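Local coordinates for sugar ABC transporter, periplasmic sugar-binding protein (Caulobacter crescentus, PDB 4IRX), which binds myo-inositol between its two lobes as a periplasmic solute-binding protein, presumably handing it to an ABC transporter for uptake, at residues 95-100 / 138-143; 42-47 / 54-59; 152-157 / 167-172; 181-186 / 207-212; 126-131 / 194-199. One frame throughout, in Å; residues are numbered along the deposited sequence.

Contact 1 of 5, residues 95-100 / 138-143. With INS (1,2,3,4,5,6-hexahydroxy-cyclohexane), chain C.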
# COMPACT_ATOMS: atom_id res chain seq x y z
N VAL A 95 2.19 10.25 0.74
CA VAL A 95 2.03 9.21 1.74
C VAL A 95 1.70 7.89 1.05
O VAL A 95 1.00 7.86 0.04
CB VAL A 95 0.97 9.58 2.81
CG1 VAL A 95 -0.44 9.55 2.23
CG2 VAL A 95 1.05 8.61 4.02
N ASP A 96 2.28 6.81 1.60
CA ASP A 96 2.09 5.43 1.15
C ASP A 96 2.83 5.07 -0.13
O ASP A 96 3.54 4.06 -0.19
CB ASP A 96 0.63 5.02 1.03
CG ASP A 96 0.49 3.58 0.59
OD1 ASP A 96 0.78 2.69 1.42
OD2 ASP A 96 0.16 3.35 -0.58
N ARG A 97 2.63 5.88 -1.16
CA ARG A 97 3.40 5.76 -2.40
C ARG A 97 3.89 7.15 -2.81
O ARG A 97 3.31 8.18 -2.41
CB ARG A 97 2.61 5.09 -3.55
CG ARG A 97 1.47 5.91 -4.17
CD ARG A 97 0.26 6.00 -3.28
NE ARG A 97 -0.36 4.68 -3.11
CZ ARG A 97 -1.14 4.06 -4.00
NH1 ARG A 97 -1.49 4.64 -5.14
NH2 ARG A 97 -1.58 2.84 -3.74
N ASN A 98 4.99 7.17 -3.55
CA ASN A 98 5.66 8.43 -3.81
C ASN A 98 5.21 9.13 -5.09
O ASN A 98 4.37 8.63 -5.82
CB ASN A 98 7.19 8.26 -3.75
CG ASN A 98 7.76 7.41 -4.87
OD1 ASN A 98 7.30 7.48 -6.02
ND2 ASN A 98 8.78 6.61 -4.55
N ILE A 99 5.71 10.34 -5.29
CA ILE A 99 5.58 11.04 -6.56
C ILE A 99 6.98 11.17 -7.10
O ILE A 99 7.89 11.60 -6.37
CB ILE A 99 4.95 12.42 -6.36
CG1 ILE A 99 3.47 12.27 -5.98
CG2 ILE A 99 5.11 13.25 -7.63
CD1 ILE A 99 2.79 13.56 -5.65
N ALA A 100 7.18 10.82 -8.37
CA ALA A 100 8.53 10.75 -8.92
C ALA A 100 8.60 11.22 -10.37
O ALA A 100 7.61 11.17 -11.11
CB ALA A 100 9.09 9.33 -8.79
N THR A 138 -0.03 -8.64 -8.09
CA THR A 138 0.43 -7.30 -7.73
C THR A 138 -0.70 -6.32 -7.44
O THR A 138 -1.83 -6.48 -7.92
CB THR A 138 1.34 -6.68 -8.82
OG1 THR A 138 0.55 -6.30 -9.96
CG2 THR A 138 2.42 -7.66 -9.25
N ASN A 139 -0.40 -5.32 -6.61
CA ASN A 139 -1.32 -4.23 -6.31
C ASN A 139 -1.21 -3.09 -7.34
O ASN A 139 -0.31 -3.11 -8.18
CB ASN A 139 -1.00 -3.68 -4.91
CG ASN A 139 0.40 -3.10 -4.80
OD1 ASN A 139 1.38 -3.77 -5.12
ND2 ASN A 139 0.50 -1.84 -4.34
N ASP A 140 -2.11 -2.11 -7.23
CA ASP A 140 -2.08 -0.81 -7.95
C ASP A 140 -0.86 -0.58 -8.87
O ASP A 140 0.16 -0.05 -8.42
CB ASP A 140 -2.11 0.37 -6.94
CG ASP A 140 -3.45 0.57 -6.27
OD1 ASP A 140 -4.54 0.41 -6.90
OD2 ASP A 140 -3.45 0.94 -5.08
N PRO A 141 -0.94 -0.99 -10.15
CA PRO A 141 0.30 -1.06 -10.95
C PRO A 141 1.07 0.24 -11.16
O PRO A 141 2.28 0.17 -11.34
CB PRO A 141 -0.18 -1.58 -12.31
CG PRO A 141 -1.38 -2.39 -11.97
CD PRO A 141 -2.05 -1.72 -10.79
N GLY A 142 0.40 1.38 -11.14
CA GLY A 142 1.08 2.66 -11.31
C GLY A 142 1.70 3.23 -10.04
O GLY A 142 2.39 4.24 -10.07
N SER A 143 1.45 2.58 -8.91
CA SER A 143 1.95 3.06 -7.63
C SER A 143 3.41 2.66 -7.39
O SER A 143 3.79 1.53 -7.64
CB SER A 143 1.06 2.48 -6.53
OG SER A 143 1.57 2.76 -5.24
C1 INS C . -0.87 0.14 0.07
C2 INS C . -1.63 -1.04 0.55
C3 INS C . -2.93 -1.13 -0.21
C4 INS C . -2.66 -1.30 -1.67
C5 INS C . -1.94 -0.11 -2.20
C6 INS C . -0.65 0.11 -1.43
O1 INS C . 0.37 0.23 0.74
O2 INS C . -0.86 -2.20 0.39
O3 INS C . -3.72 -2.18 0.28
O4 INS C . -3.84 -1.51 -2.37
O5 INS C . -1.70 -0.29 -3.56
O6 INS C . 0.06 1.21 -1.94

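Contact 2 of 5, residues 42-47 / 54-59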
# COMPACT_ATOMS: atom_id res chain seq x y z
N GLN A 42 -9.42 18.26 5.02
CA GLN A 42 -10.42 18.06 4.00
C GLN A 42 -9.97 16.88 3.17
O GLN A 42 -8.90 16.91 2.57
CB GLN A 42 -10.63 19.31 3.13
CG GLN A 42 -11.21 20.46 3.93
CD GLN A 42 -11.90 21.50 3.05
OE1 GLN A 42 -12.74 21.15 2.23
NE2 GLN A 42 -11.59 22.77 3.28
N VAL A 43 -10.78 15.82 3.17
CA VAL A 43 -10.39 14.55 2.54
C VAL A 43 -11.04 14.40 1.19
O VAL A 43 -12.26 14.50 1.08
CB VAL A 43 -10.80 13.38 3.42
CG1 VAL A 43 -10.56 12.05 2.70
CG2 VAL A 43 -10.04 13.47 4.75
N LEU A 44 -10.23 14.18 0.16
CA LEU A 44 -10.72 14.02 -1.20
C LEU A 44 -10.41 12.61 -1.67
O LEU A 44 -9.33 12.06 -1.40
CB LEU A 44 -10.05 15.04 -2.12
CG LEU A 44 -10.03 16.50 -1.65
CD1 LEU A 44 -9.25 17.38 -2.64
CD2 LEU A 44 -11.44 16.99 -1.43
N ASP A 45 -11.37 12.01 -2.38
CA ASP A 45 -11.21 10.66 -2.94
C ASP A 45 -11.04 10.77 -4.45
O ASP A 45 -11.92 11.27 -5.14
CB ASP A 45 -12.44 9.84 -2.60
CG ASP A 45 -12.36 8.41 -3.10
OD1 ASP A 45 -11.26 7.98 -3.52
OD2 ASP A 45 -13.40 7.72 -3.06
N ALA A 46 -9.90 10.33 -4.96
CA ALA A 46 -9.67 10.37 -6.41
C ALA A 46 -10.41 9.28 -7.16
O ALA A 46 -10.45 9.33 -8.39
CB ALA A 46 -8.16 10.31 -6.75
N GLN A 47 -11.00 8.33 -6.44
CA GLN A 47 -11.79 7.29 -7.08
C GLN A 47 -10.98 6.60 -8.18
O GLN A 47 -11.50 6.29 -9.26
CB GLN A 47 -13.09 7.89 -7.62
CG GLN A 47 -14.04 8.36 -6.53
CD GLN A 47 -15.12 9.28 -7.07
OE1 GLN A 47 -15.20 9.51 -8.27
NE2 GLN A 47 -15.96 9.79 -6.18
N ILE A 54 -5.75 15.16 -10.02
CA ILE A 54 -5.06 16.37 -10.50
C ILE A 54 -5.96 17.61 -10.39
O ILE A 54 -5.55 18.65 -9.87
CB ILE A 54 -4.51 16.20 -11.95
CG1 ILE A 54 -3.36 15.17 -11.98
CG2 ILE A 54 -4.06 17.56 -12.53
CD1 ILE A 54 -2.94 14.71 -13.37
N SER A 55 -7.21 17.48 -10.84
CA SER A 55 -8.13 18.61 -10.74
C SER A 55 -8.50 18.96 -9.30
O SER A 55 -8.63 20.15 -8.97
CB SER A 55 -9.38 18.42 -11.60
OG SER A 55 -10.24 17.43 -11.06
N ASP A 56 -8.64 17.94 -8.44
CA ASP A 56 -8.83 18.14 -7.00
C ASP A 56 -7.70 18.95 -6.38
O ASP A 56 -7.95 19.86 -5.57
CB ASP A 56 -8.84 16.78 -6.28
CG ASP A 56 -10.15 16.03 -6.41
OD1 ASP A 56 -11.13 16.61 -6.93
OD2 ASP A 56 -10.19 14.85 -5.98
N LEU A 57 -6.47 18.59 -6.73
CA LEU A 57 -5.27 19.24 -6.22
C LEU A 57 -5.18 20.69 -6.70
O LEU A 57 -4.86 21.60 -5.92
CB LEU A 57 -4.02 18.45 -6.59
CG LEU A 57 -3.88 17.08 -5.89
CD1 LEU A 57 -2.55 16.46 -6.20
CD2 LEU A 57 -4.06 17.24 -4.41
N GLN A 58 -5.48 20.90 -7.98
CA GLN A 58 -5.50 22.25 -8.54
C GLN A 58 -6.53 23.12 -7.82
O GLN A 58 -6.25 24.28 -7.48
CB GLN A 58 -5.77 22.20 -10.05
CG GLN A 58 -4.58 21.67 -10.87
CD GLN A 58 -4.98 21.28 -12.29
OE1 GLN A 58 -6.17 21.26 -12.64
NE2 GLN A 58 -3.99 20.96 -13.12
N ALA A 59 -7.70 22.55 -7.56
CA ALA A 59 -8.75 23.28 -6.88
C ALA A 59 -8.36 23.64 -5.44
O ALA A 59 -8.63 24.75 -4.96
CB ALA A 59 -10.03 22.49 -6.91

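Contact 3 of 5, residues 152-157 / 167-172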
# COMPACT_ATOMS: atom_id res chain seq x y z
N GLY A 152 11.44 -5.98 -4.76
CA GLY A 152 11.95 -6.70 -3.61
C GLY A 152 11.70 -8.21 -3.72
O GLY A 152 12.56 -9.04 -3.39
N VAL A 153 10.51 -8.58 -4.20
CA VAL A 153 10.16 -9.99 -4.47
C VAL A 153 11.10 -10.61 -5.51
O VAL A 153 11.67 -11.67 -5.31
CB VAL A 153 8.70 -10.13 -4.94
CG1 VAL A 153 8.43 -11.52 -5.49
CG2 VAL A 153 7.74 -9.81 -3.79
N HIS A 154 11.30 -9.88 -6.61
CA HIS A 154 12.22 -10.29 -7.65
C HIS A 154 13.63 -10.46 -7.10
O HIS A 154 14.31 -11.44 -7.42
CB HIS A 154 12.24 -9.24 -8.76
CG HIS A 154 10.98 -9.18 -9.56
ND1 HIS A 154 10.73 -8.17 -10.45
CD2 HIS A 154 9.91 -10.00 -9.59
CE1 HIS A 154 9.56 -8.39 -11.03
NE2 HIS A 154 9.03 -9.48 -10.52
N ASP A 155 14.08 -9.49 -6.31
CA ASP A 155 15.44 -9.55 -5.72
C ASP A 155 15.63 -10.84 -4.92
O ASP A 155 16.63 -11.55 -5.10
CB ASP A 155 15.70 -8.38 -4.76
CG ASP A 155 15.84 -7.02 -5.45
OD1 ASP A 155 16.03 -6.95 -6.67
OD2 ASP A 155 15.73 -6.00 -4.71
N GLY A 156 14.67 -11.17 -4.06
CA GLY A 156 14.83 -12.31 -3.19
C GLY A 156 14.74 -13.63 -3.94
O GLY A 156 15.50 -14.56 -3.65
N LEU A 157 13.83 -13.71 -4.91
CA LEU A 157 13.73 -14.94 -5.68
C LEU A 157 14.91 -15.12 -6.67
O LEU A 157 15.35 -16.25 -6.87
CB LEU A 157 12.37 -15.03 -6.41
CG LEU A 157 11.18 -15.00 -5.43
CD1 LEU A 157 9.87 -15.14 -6.21
CD2 LEU A 157 11.30 -16.08 -4.35
N VAL A 167 6.12 -18.44 -11.82
CA VAL A 167 5.36 -19.09 -12.88
C VAL A 167 4.49 -18.10 -13.63
O VAL A 167 4.41 -18.16 -14.86
CB VAL A 167 4.59 -20.29 -12.34
CG1 VAL A 167 5.54 -21.36 -11.90
CG2 VAL A 167 3.77 -19.88 -11.16
N THR A 168 3.88 -17.17 -12.91
CA THR A 168 3.27 -16.02 -13.56
C THR A 168 3.18 -14.86 -12.58
O THR A 168 3.20 -15.04 -11.37
CB THR A 168 1.90 -16.36 -14.18
OG1 THR A 168 1.40 -15.23 -14.91
CG2 THR A 168 0.92 -16.76 -13.12
N GLU A 169 3.21 -13.66 -13.14
CA GLU A 169 3.08 -12.44 -12.35
C GLU A 169 2.00 -11.60 -13.02
O GLU A 169 2.12 -11.28 -14.21
CB GLU A 169 4.43 -11.72 -12.31
CG GLU A 169 4.44 -10.38 -11.59
CD GLU A 169 5.85 -9.83 -11.45
OE1 GLU A 169 6.74 -10.54 -10.91
OE2 GLU A 169 6.09 -8.69 -11.90
N GLN A 170 0.93 -11.29 -12.28
CA GLN A 170 -0.21 -10.58 -12.83
C GLN A 170 -0.74 -9.61 -11.82
O GLN A 170 -0.58 -9.82 -10.62
CB GLN A 170 -1.31 -11.55 -13.28
CG GLN A 170 -0.88 -12.39 -14.49
CD GLN A 170 -1.94 -13.35 -14.94
OE1 GLN A 170 -3.13 -13.02 -14.93
NE2 GLN A 170 -1.52 -14.55 -15.36
N THR A 171 -1.38 -8.54 -12.29
CA THR A 171 -2.01 -7.62 -11.35
C THR A 171 -3.46 -7.98 -11.11
O THR A 171 -4.14 -8.54 -11.98
CB THR A 171 -1.89 -6.14 -11.78
OG1 THR A 171 -2.25 -5.32 -10.66
CG2 THR A 171 -2.80 -5.83 -12.97
N ALA A 172 -3.94 -7.69 -9.91
CA ALA A 172 -5.37 -7.66 -9.66
C ALA A 172 -5.83 -6.28 -9.20
O ALA A 172 -6.91 -6.15 -8.62
CB ALA A 172 -5.79 -8.76 -8.70

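Contact 4 of 5, residues 181-186 / 207-212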
# COMPACT_ATOMS: atom_id res chain seq x y z
N THR A 181 -10.84 -13.96 -9.52
CA THR A 181 -10.91 -14.51 -10.86
C THR A 181 -9.52 -14.63 -11.49
O THR A 181 -9.23 -15.62 -12.18
CB THR A 181 -11.83 -13.69 -11.75
OG1 THR A 181 -11.42 -12.33 -11.73
CG2 THR A 181 -13.28 -13.75 -11.23
N VAL A 182 -8.66 -13.64 -11.25
CA VAL A 182 -7.29 -13.72 -11.77
C VAL A 182 -6.59 -14.96 -11.20
O VAL A 182 -5.95 -15.72 -11.92
CB VAL A 182 -6.49 -12.44 -11.44
CG1 VAL A 182 -4.99 -12.66 -11.66
CG2 VAL A 182 -7.00 -11.29 -12.27
N THR A 183 -6.72 -15.19 -9.89
CA THR A 183 -6.11 -16.35 -9.25
C THR A 183 -6.72 -17.66 -9.74
O THR A 183 -6.00 -18.61 -10.04
CB THR A 183 -6.14 -16.24 -7.71
OG1 THR A 183 -5.49 -15.02 -7.32
CG2 THR A 183 -5.40 -17.41 -7.06
N GLN A 184 -8.04 -17.68 -9.91
CA GLN A 184 -8.69 -18.87 -10.44
C GLN A 184 -8.14 -19.26 -11.80
O GLN A 184 -7.83 -20.44 -12.04
CB GLN A 184 -10.20 -18.68 -10.54
CG GLN A 184 -10.89 -18.74 -9.18
CD GLN A 184 -12.39 -18.66 -9.29
OE1 GLN A 184 -12.93 -17.70 -9.88
NE2 GLN A 184 -13.09 -19.66 -8.75
N ASN A 185 -7.99 -18.28 -12.68
CA ASN A 185 -7.54 -18.56 -14.03
C ASN A 185 -6.08 -19.05 -14.02
O ASN A 185 -5.71 -19.95 -14.79
CB ASN A 185 -7.73 -17.34 -14.90
CG ASN A 185 -9.17 -17.16 -15.33
OD1 ASN A 185 -9.96 -18.10 -15.24
ND2 ASN A 185 -9.52 -15.96 -15.77
N ILE A 186 -5.26 -18.47 -13.13
CA ILE A 186 -3.88 -18.91 -12.99
C ILE A 186 -3.85 -20.35 -12.50
O ILE A 186 -3.11 -21.19 -13.04
CB ILE A 186 -3.11 -18.00 -12.04
CG1 ILE A 186 -2.93 -16.62 -12.69
CG2 ILE A 186 -1.77 -18.64 -11.69
CD1 ILE A 186 -2.33 -15.58 -11.73
N MSE A 207 -7.14 -12.23 0.30
CA MSE A 207 -8.41 -12.86 0.66
C MSE A 207 -9.05 -13.49 -0.56
O MSE A 207 -9.53 -14.64 -0.50
CB MSE A 207 -9.33 -11.85 1.33
CG MSE A 207 -8.75 -11.29 2.62
SE MSE A 207 -8.43 -12.56 4.03
CE MSE A 207 -10.17 -13.39 4.05
N GLY A 208 -9.05 -12.78 -1.68
CA GLY A 208 -9.51 -13.36 -2.94
C GLY A 208 -8.73 -14.58 -3.41
O GLY A 208 -9.31 -15.57 -3.88
N ALA A 209 -7.41 -14.53 -3.26
CA ALA A 209 -6.62 -15.68 -3.66
C ALA A 209 -6.86 -16.86 -2.75
O ALA A 209 -6.92 -18.01 -3.25
CB ALA A 209 -5.11 -15.32 -3.70
N LEU A 210 -7.03 -16.62 -1.45
CA LEU A 210 -7.41 -17.73 -0.55
C LEU A 210 -8.72 -18.39 -1.00
O LEU A 210 -8.85 -19.63 -0.98
CB LEU A 210 -7.56 -17.27 0.91
CG LEU A 210 -6.35 -17.01 1.82
CD1 LEU A 210 -6.83 -16.42 3.12
CD2 LEU A 210 -5.61 -18.31 2.11
N GLU A 211 -9.68 -17.55 -1.40
CA GLU A 211 -10.96 -18.07 -1.87
C GLU A 211 -10.80 -18.85 -3.15
O GLU A 211 -11.40 -19.91 -3.29
CB GLU A 211 -11.98 -16.94 -2.01
CG GLU A 211 -12.34 -16.37 -0.66
CD GLU A 211 -13.06 -15.08 -0.72
OE1 GLU A 211 -13.13 -14.43 -1.78
OE2 GLU A 211 -13.62 -14.68 0.33
N ALA A 212 -9.97 -18.37 -4.08
CA ALA A 212 -9.71 -19.12 -5.31
C ALA A 212 -9.09 -20.50 -5.01
O ALA A 212 -9.46 -21.50 -5.64
CB ALA A 212 -8.81 -18.31 -6.24
O HOH W 1 -10.92 -21.73 -8.18

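Contact 5 of 5, residues 126-131 / 194-199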
# COMPACT_ATOMS: atom_id res chain seq x y z
N LYS A 126 13.53 -19.30 2.51
CA LYS A 126 13.80 -20.01 3.76
C LYS A 126 12.90 -21.24 3.91
O LYS A 126 13.34 -22.30 4.38
CB LYS A 126 13.63 -19.08 4.96
CG LYS A 126 13.59 -19.79 6.30
CD LYS A 126 13.55 -18.79 7.45
CE LYS A 126 13.37 -19.49 8.79
NZ LYS A 126 13.22 -18.50 9.89
N THR A 127 11.65 -21.10 3.49
CA THR A 127 10.63 -22.13 3.68
C THR A 127 10.74 -23.25 2.65
O THR A 127 10.36 -24.39 2.91
CB THR A 127 9.23 -21.46 3.65
OG1 THR A 127 9.17 -20.50 4.71
CG2 THR A 127 8.10 -22.48 3.81
N TYR A 128 11.29 -22.93 1.48
CA TYR A 128 11.42 -23.89 0.40
C TYR A 128 12.87 -23.98 -0.07
O TYR A 128 13.20 -23.52 -1.16
CB TYR A 128 10.50 -23.51 -0.76
CG TYR A 128 9.03 -23.64 -0.44
CD1 TYR A 128 8.32 -22.59 0.12
CD2 TYR A 128 8.36 -24.83 -0.67
CE1 TYR A 128 6.96 -22.71 0.41
CE2 TYR A 128 7.01 -24.97 -0.38
CZ TYR A 128 6.33 -23.89 0.16
OH TYR A 128 4.98 -24.02 0.45
N PRO A 129 13.76 -24.55 0.76
CA PRO A 129 15.17 -24.43 0.36
C PRO A 129 15.58 -25.20 -0.88
O PRO A 129 16.67 -24.92 -1.39
CB PRO A 129 15.95 -24.89 1.60
CG PRO A 129 14.96 -25.55 2.50
CD PRO A 129 13.58 -25.03 2.14
N ALA A 130 14.75 -26.12 -1.36
CA ALA A 130 15.03 -26.84 -2.61
C ALA A 130 14.33 -26.21 -3.82
O ALA A 130 14.37 -26.75 -4.94
CB ALA A 130 14.63 -28.32 -2.49
N GLY A 131 13.65 -25.10 -3.61
CA GLY A 131 12.95 -24.42 -4.69
C GLY A 131 11.44 -24.44 -4.50
O GLY A 131 10.90 -25.15 -3.64
N PRO A 194 0.12 -27.30 -9.38
CA PRO A 194 -0.25 -26.08 -8.66
C PRO A 194 0.93 -25.40 -8.00
O PRO A 194 1.95 -26.04 -7.71
CB PRO A 194 -1.26 -26.57 -7.60
CG PRO A 194 -1.12 -28.03 -7.55
CD PRO A 194 -0.60 -28.48 -8.88
N PRO A 195 0.83 -24.08 -7.81
CA PRO A 195 1.94 -23.36 -7.20
C PRO A 195 2.08 -23.73 -5.73
O PRO A 195 1.13 -24.15 -5.05
CB PRO A 195 1.51 -21.89 -7.32
CG PRO A 195 -0.01 -21.96 -7.29
CD PRO A 195 -0.36 -23.22 -8.03
N ASP A 196 3.28 -23.53 -5.23
CA ASP A 196 3.52 -23.68 -3.80
C ASP A 196 3.09 -22.45 -3.01
O ASP A 196 2.62 -22.55 -1.89
CB ASP A 196 5.02 -23.90 -3.56
CG ASP A 196 5.49 -25.21 -4.12
OD1 ASP A 196 5.07 -26.24 -3.54
OD2 ASP A 196 6.25 -25.24 -5.12
N VAL A 197 3.29 -21.28 -3.59
CA VAL A 197 3.09 -20.02 -2.89
C VAL A 197 2.45 -19.02 -3.84
O VAL A 197 2.83 -18.93 -5.00
CB VAL A 197 4.43 -19.43 -2.40
CG1 VAL A 197 4.23 -18.03 -1.71
CG2 VAL A 197 5.14 -20.41 -1.49
N ILE A 198 1.44 -18.32 -3.33
CA ILE A 198 0.86 -17.17 -4.01
C ILE A 198 1.21 -15.95 -3.15
O ILE A 198 0.69 -15.77 -2.03
CB ILE A 198 -0.67 -17.30 -4.16
CG1 ILE A 198 -1.01 -18.63 -4.82
CG2 ILE A 198 -1.21 -16.18 -5.02
CD1 ILE A 198 -2.50 -18.91 -4.95
N LEU A 199 2.09 -15.10 -3.67
CA LEU A 199 2.47 -13.86 -3.01
C LEU A 199 1.56 -12.75 -3.49
O LEU A 199 1.58 -12.39 -4.68
CB LEU A 199 3.93 -13.50 -3.33
CG LEU A 199 5.06 -14.41 -2.84
CD1 LEU A 199 6.42 -13.82 -3.15
CD2 LEU A 199 4.95 -14.65 -1.33
O HOH W 2 3.82 -26.18 -1.12

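Contact 1 of 5, residues 95-100 / 138-143
Asp-140 OD2 is gripped by several groups. Arg-97 NH2 donates to Asp-140 OD2 at 3.0 Å in a salt bridge. INS O5, a hydroxyl of the bound myo-inositol, donates to Asp-140 OD2 at 2.6 Å. Gln-20 is a further donor to the same oxygen. The bond from Arg-97 lies in the guanidinium plane but meets OD2 on its anti side, tilted out of the carboxylate plane. Arg-97 NH2 also gives a hydrogen bond to INS O6 (2.9 Å). The contact is part of the myo-inositol pocket of this periplasmic binding protein, with 95-100 from one lobe and 138-143 from the other. The Arg-97 chain bends at chi2 and chi3 (-74° and -66°), which folds the guanidinium back beside Asp-96. There Asp-96 OD2 accepts from Arg-97 NE at 2.9 Å through the anti lone pair, nearly straight at 177°. Arg-97 NH1 goes to the carbonyl of Pro-72. In one of its two conformers, Ser-143 OG lies over one guanidinium face and bonds to Ser-145. A methionine in place of Arg-97 would probably leave both aspartates without their shared cation and take a donor from O6. Asn-139 ND2 donates to INS O5 at 2.8 Å.

Contact 2 of 5, residues 42-47 / 54-59
Strand 40-45 is an outermost strand of the larger sheet, and helix 50-62 follows it in the chain. The helix packs against the sheet beside this edge strand, here through one leucine and one aspartate. Leu-44 CD1 touches Asp-56 CB at 3.7 Å. The two side chains run antiparallel alongside one another. The methyl group therefore meets the aliphatic root of the aspartate, while Asp-56 OD2 lies 3.9 Å from Leu-44 CB. Leu-44 has CG beside the backbone N (chi1 -49°), and from there CD1 reaches the helix. No hydrogen bond joins the two segments directly. Lys-52, one helical turn before Asp-56, makes the polar link: its NZ forms a salt bridge with Asp-56 OD2 and a hydrogen bond with the carbonyl O of Asp-45. The carboxylate thus has a cation at the edge of the apolar contact. At the end of the strand, Asp-45 OD1 accepts from Gln-47 N at 3.0 Å in an Asx turn, and also from Leu-18 N. This ties the turn to the loop after strand 10-15. Leu-44 and Asp-56 thus join a strand to the next helix in an alpha/beta lobe built of beta-alpha-beta units, the fold of periplasmic binding proteins.

Contact 3 of 5, residues 152-157 / 167-172
The beta-alpha-beta unit of strand 132-138, helix 144-160 and strand 164-171 carries this contact on its surface. The side chains of His-154, on the helix, and Glu-169, on the second strand, meet across the gap between them. His-154 NE2 donates to Glu-169 OE1 at 2.6 Å, and the bond is nearly straight at 172°. The carboxylate uses the syn lone pair of OE1, and OE1 lies in the plane of the imidazole, at the ring edge. Ring and carboxylate are almost coplanar, 18° apart. The long reach comes from the glutamate: CG is anti to the backbone N (chi1 176°) and the chain stays extended beyond it, which carries the carboxylate to the helix. The nearest CA atoms, those of His-154 and Glu-169, are 10.5 Å apart, so this side-chain bond spans a wide gap between the two backbones. Glu-169 also packs on Val-136 of the neighbouring strand. An alanine in place of Glu-169 removes the acceptor of His-154 NE2, and the ring would probably be freer to turn. The short, straight, in-plane bond fixes how the imidazole is turned. With a carboxylate so close to NE2, the protonated form of His-154 is likely to be favoured.

Contact 4 of 5, residues 181-186 / 207-212
Thr-183 CB meets Ala-212 CB at 3.7 Å, where helix 176-189 packs on helix 203-215. Both helices belong to the lobe built on the four-stranded parallel sheet, with strand 197-200 between them in sequence. From CB the threonine forks. CG2, anti to the backbone N, touches Ala-212 CB at 3.6 Å and comes to 4.0 Å from Ala-209 CB. OG1, beside the backbone N (chi1 -57°), lies 3.7 Å from Ala-209 CB. That is a van der Waals contact with a methyl group; the hydroxyl's polar partner is the carbonyl O of Ala-179, one turn earlier in its own helix. The threonine therefore turns both branches to the neighbouring helix while its hydroxyl stays bonded at home. The short segments have their axes 8.2 Å apart, at -40°. The small side chains are consistent with this close approach: Ala-209 and Ala-212 lie next to Thr-183, and the CA atoms of Gln-184 and Ala-212 are just 5.2 Å apart. Leu-180, a turn before Gln-184, also packs on Ala-212. Thr-183 touches Ile-137 of the sheet as well, so this part of the interface reaches the strands beneath it. Gln-184 works at the outer side. Its CG rests on Ala-212 CB at 3.6 Å, and the chain runs on extended. At its end NE2 donates to a water, and the same water donates to the carbonyl O of Ala-212 at 2.9 Å.

Contact 5 of 5, residues 126-131 / 194-199
Tyr-128 CE1 touches Val-197 CG2 at 3.5 Å, the closest approach between the two segments. The tyrosine is the first residue to leave the helical path after helix 113-127. Val-197 opens strand 197-200 of the four-stranded parallel sheet. The contact thus joins the end of a helix to the start of a strand in this alpha/beta lobe. The Tyr-128 ring also meets Asp-196: CE2 lies 3.9 Å from Asp-196 CB. Ring and carboxylate planes are 43° apart. Tyr-128 CG stands beside the backbone N (chi1 -68°), and this sends the ring across to the strand. The valine places CG1 anti to its backbone N, and it is the other methyl, CG2, that meets the ring.

The next shell fixes these groups. Asp-196 OD2 accepts from the backbone N of Arg-133, so one carboxylate oxygen is tied to the adjacent strand 132-138. Backbone hydrogen bonds also link Val-197 to Arg-133 and Val-135. Val-197 packs on Trp-123 and Val-124 of helix 113-127 as well. On the other segment, a type I turn runs from Tyr-128 to Gly-131, closed by Gly-131 N donating to Tyr-128 O at 2.9 Å. Gly-131 has a positive phi of 114°, and a side chain there would clash with the carbonyl O of Ala-130, which calls for glycine. The turn leads the chain from the helix into strand 132-138. A single water completes the link between the segments: Tyr-128 OH donates to it at 2.9 Å, and it donates to Asp-196 OD1 at 2.7 Å.

How the contacts relate
Contact 2 comes first along the chain, in the lobe of the larger mixed sheet. Contacts 3, 4 and 5 lie in the lobe of the four-stranded parallel sheet. Contact 1 lies between the lobes at the ligand, its centre about 17 Å from that of contact 2 and 16 Å from that of contact 3. Contacts 2 and 5 are the most distant pair, with centres about 42 Å apart. Thr-138, the last residue of strand 132-138, hydrogen-bonds to Gln-170 and probably Thr-171 of contact 3, which ties the start of the pocket loop to the neighbouring strand. Ile-198 of contact 5 packs on Thr-183 and Ala-209 of contact 4. Contact 1 thus bridges the lobes round the ligand, while the other four lie within single lobes.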